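Local coordinates for protein phosphodiesterase (Candida albicans, PDB 6CPU) that belongs to the phosphodiesterase family of the HD superfamily, is largely helical and carries a zinc and a magnesium ion, at residues Gln338-Gly341 and Leu342-Ala346. Sequence-based numbering, arbitrary orientation.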
ATOM      1  N   GLN A 338      15.689   8.887  10.481  1.00 33.15           N
ATOM      2  CA  GLN A 338      15.836   8.550   9.069  1.00 32.59           C
ATOM      3  C   GLN A 338      15.397   7.116   8.783  1.00 32.23           C
ATOM      4  O   GLN A 338      14.847   6.823   7.718  1.00 28.96           O
ATOM      5  CB  GLN A 338      17.286   8.710   8.619  1.00 33.62           C
ATOM      6  CG  GLN A 338      17.795  10.138   8.666  1.00 33.85           C
ATOM      7  CD  GLN A 338      19.304  10.211   8.840  1.00 34.46           C
ATOM      8  OE1 GLN A 338      20.024   9.241   8.582  1.00 33.23           O
ATOM      9  NE2 GLN A 338      19.785  11.358   9.300  1.00 35.77           N
ATOM     10  N   THR A 339      15.673   6.218   9.724  1.00 30.53           N
ATOM     11  CA  THR A 339      15.226   4.832   9.624  1.00 31.85           C
ATOM     12  C   THR A 339      13.686   4.777   9.634  1.00 30.05           C
ATOM     13  O   THR A 339      13.084   4.070   8.830  1.00 29.89           O
ATOM     14  CB  THR A 339      15.804   3.981  10.781  1.00 33.53           C
ATOM     15  OG1 THR A 339      17.235   3.985  10.707  1.00 34.43           O
ATOM     16  CG2 THR A 339      15.305   2.555  10.717  1.00 33.45           C
ATOM     17  N   LEU A 340      13.069   5.529  10.542  1.00 29.19           N
ATOM     18  CA  LEU A 340      11.603   5.625  10.615  1.00 28.63           C
ATOM     19  C   LEU A 340      11.036   6.221   9.323  1.00 28.87           C
ATOM     20  O   LEU A 340      10.051   5.718   8.785  1.00 28.76           O
ATOM     21  CB  LEU A 340      11.152   6.464  11.811  1.00 27.80           C
ATOM     22  CG  LEU A 340       9.635   6.654  11.989  1.00 28.31           C
ATOM     23  CD1 LEU A 340       8.931   5.320  12.137  1.00 27.63           C
ATOM     24  CD2 LEU A 340       9.316   7.552  13.177  1.00 28.63           C
ATOM     25  N   GLY A 341      11.677   7.277   8.824  1.00 28.50           N
ATOM     26  CA  GLY A 341      11.287   7.898   7.556  1.00 28.34           C
ATOM     27  C   GLY A 341      11.323   6.944   6.377  1.00 29.43           C
ATOM     28  O   GLY A 341      10.443   6.986   5.516  1.00 28.32           O
ATOM     29  N   LEU A 342      12.338   6.079   6.339  1.00 28.64           N
ATOM     30  CA  LEU A 342      12.462   5.086   5.281  1.00 29.11           C
ATOM     31  C   LEU A 342      11.317   4.079   5.378  1.00 27.06           C
ATOM     32  O   LEU A 342      10.703   3.724   4.365  1.00 24.45           O
ATOM     33  CB  LEU A 342      13.798   4.344   5.378  1.00 30.89           C
ATOM     34  CG  LEU A 342      14.442   3.785   4.104  1.00 34.22           C
ATOM     35  CD1 LEU A 342      15.233   2.528   4.430  1.00 35.51           C
ATOM     36  CD2 LEU A 342      13.478   3.480   2.968  1.00 35.12           C
ATOM     37  N   LEU A 343      11.051   3.617   6.599  1.00 25.21           N
ATOM     38  CA  LEU A 343       9.982   2.651   6.826  1.00 24.88           C
ATOM     39  C   LEU A 343       8.612   3.230   6.461  1.00 23.82           C
ATOM     40  O   LEU A 343       7.829   2.565   5.794  1.00 22.58           O
ATOM     41  CB  LEU A 343       9.974   2.189   8.274  1.00 25.44           C
ATOM     42  CG  LEU A 343      11.212   1.365   8.636  1.00 25.72           C
ATOM     43  CD1 LEU A 343      11.322   1.214  10.140  1.00 25.63           C
ATOM     44  CD2 LEU A 343      11.181   0.019   7.942  1.00 25.88           C
ATOM     45  N   VAL A 344       8.340   4.455   6.905  1.00 24.61           N
ATOM     46  CA  VAL A 344       7.097   5.150   6.541  1.00 23.99           C
ATOM     47  C   VAL A 344       6.989   5.319   5.011  1.00 22.71           C
ATOM     48  O   VAL A 344       5.936   5.046   4.438  1.00 21.46           O
ATOM     49  CB  VAL A 344       6.924   6.478   7.319  1.00 24.17           C
ATOM     50  CG1 VAL A 344       5.776   7.301   6.772  1.00 24.38           C
ATOM     51  CG2 VAL A 344       6.673   6.192   8.798  1.00 25.44           C
ATOM     52  N   ALA A 345       8.069   5.712   4.340  1.00 22.08           N
ATOM     53  CA  ALA A 345       8.043   5.799   2.871  1.00 21.35           C
ATOM     54  C   ALA A 345       7.766   4.474   2.194  1.00 21.32           C
ATOM     55  O   ALA A 345       7.006   4.427   1.234  1.00 21.49           O
ATOM     56  CB  ALA A 345       9.340   6.394   2.335  1.00 21.51           C
ATOM     57  N   ALA A 346       8.369   3.382   2.672  1.00 20.73           N
ATOM     58  CA  ALA A 346       8.077   2.079   2.100  1.00 21.32           C
ATOM     59  C   ALA A 346       6.592   1.730   2.253  1.00 21.50           C
ATOM     60  O   ALA A 346       5.967   1.210   1.321  1.00 22.80           O
ATOM     61  CB  ALA A 346       8.954   1.002   2.746  1.00 22.53           C
TER
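Four successive i to i+4 hydrogen bonds join Gln338-Gly341 to Leu342-Ala346, two consecutive turns of the helix 336-348. Val344 N reaches Leu340 O at 2.8 Å and almost straight, with an N-H...O angle of 172°. Leu342 N meets Gln338 O at 3.0 Å on a more bent path, with an N-H...O angle of 149°. Leu343 to Thr339 and Ala345 to Gly341 complete the ladder, and Ala346 N continues it to Leu342 O.

The side chains show how a helix lays residues four apart along one flank. Leu340 and Val344 cross at an angle, the CD1 methyl of Leu340 lying 4.1 Å from CG2 of Val344. That methyl of Val344 stands beside its own backbone N, opposite the carbonyl carbon, which also brings CG2 to 3.4 Å from Leu340 O. Leu343 folds back over the preceding turn: its CG, beside the backbone N (chi1 -67°), sits 3.3 Å from Thr339 O, and its CD1 lies 4.2 Å from CG2 of Thr339. The hydroxyl of Thr339 turns instead to Asn335 O, while Gln338 NE2 hydrogen-bonds to Ile403 O. Ala345 sets its CB 3.4 Å from Gly341 O.

Different flanks of the helix meet different neighbours: Leu340 and Leu343 touch helix 227-242, Leu343 also packs on helix 276-292, and Leu342 touches Cys286 of that helix and Leu457 and Ile458 of helix 446-462. The result is a regular, wholly buried alpha-helical segment in the helical phosphodiesterase fold. At its end, Ala346 O accepts a hydrogen bond from ND1 of His349, just past the helix, tying the helix to a zinc ligand that precedes Asp350 in the HD-type metal site.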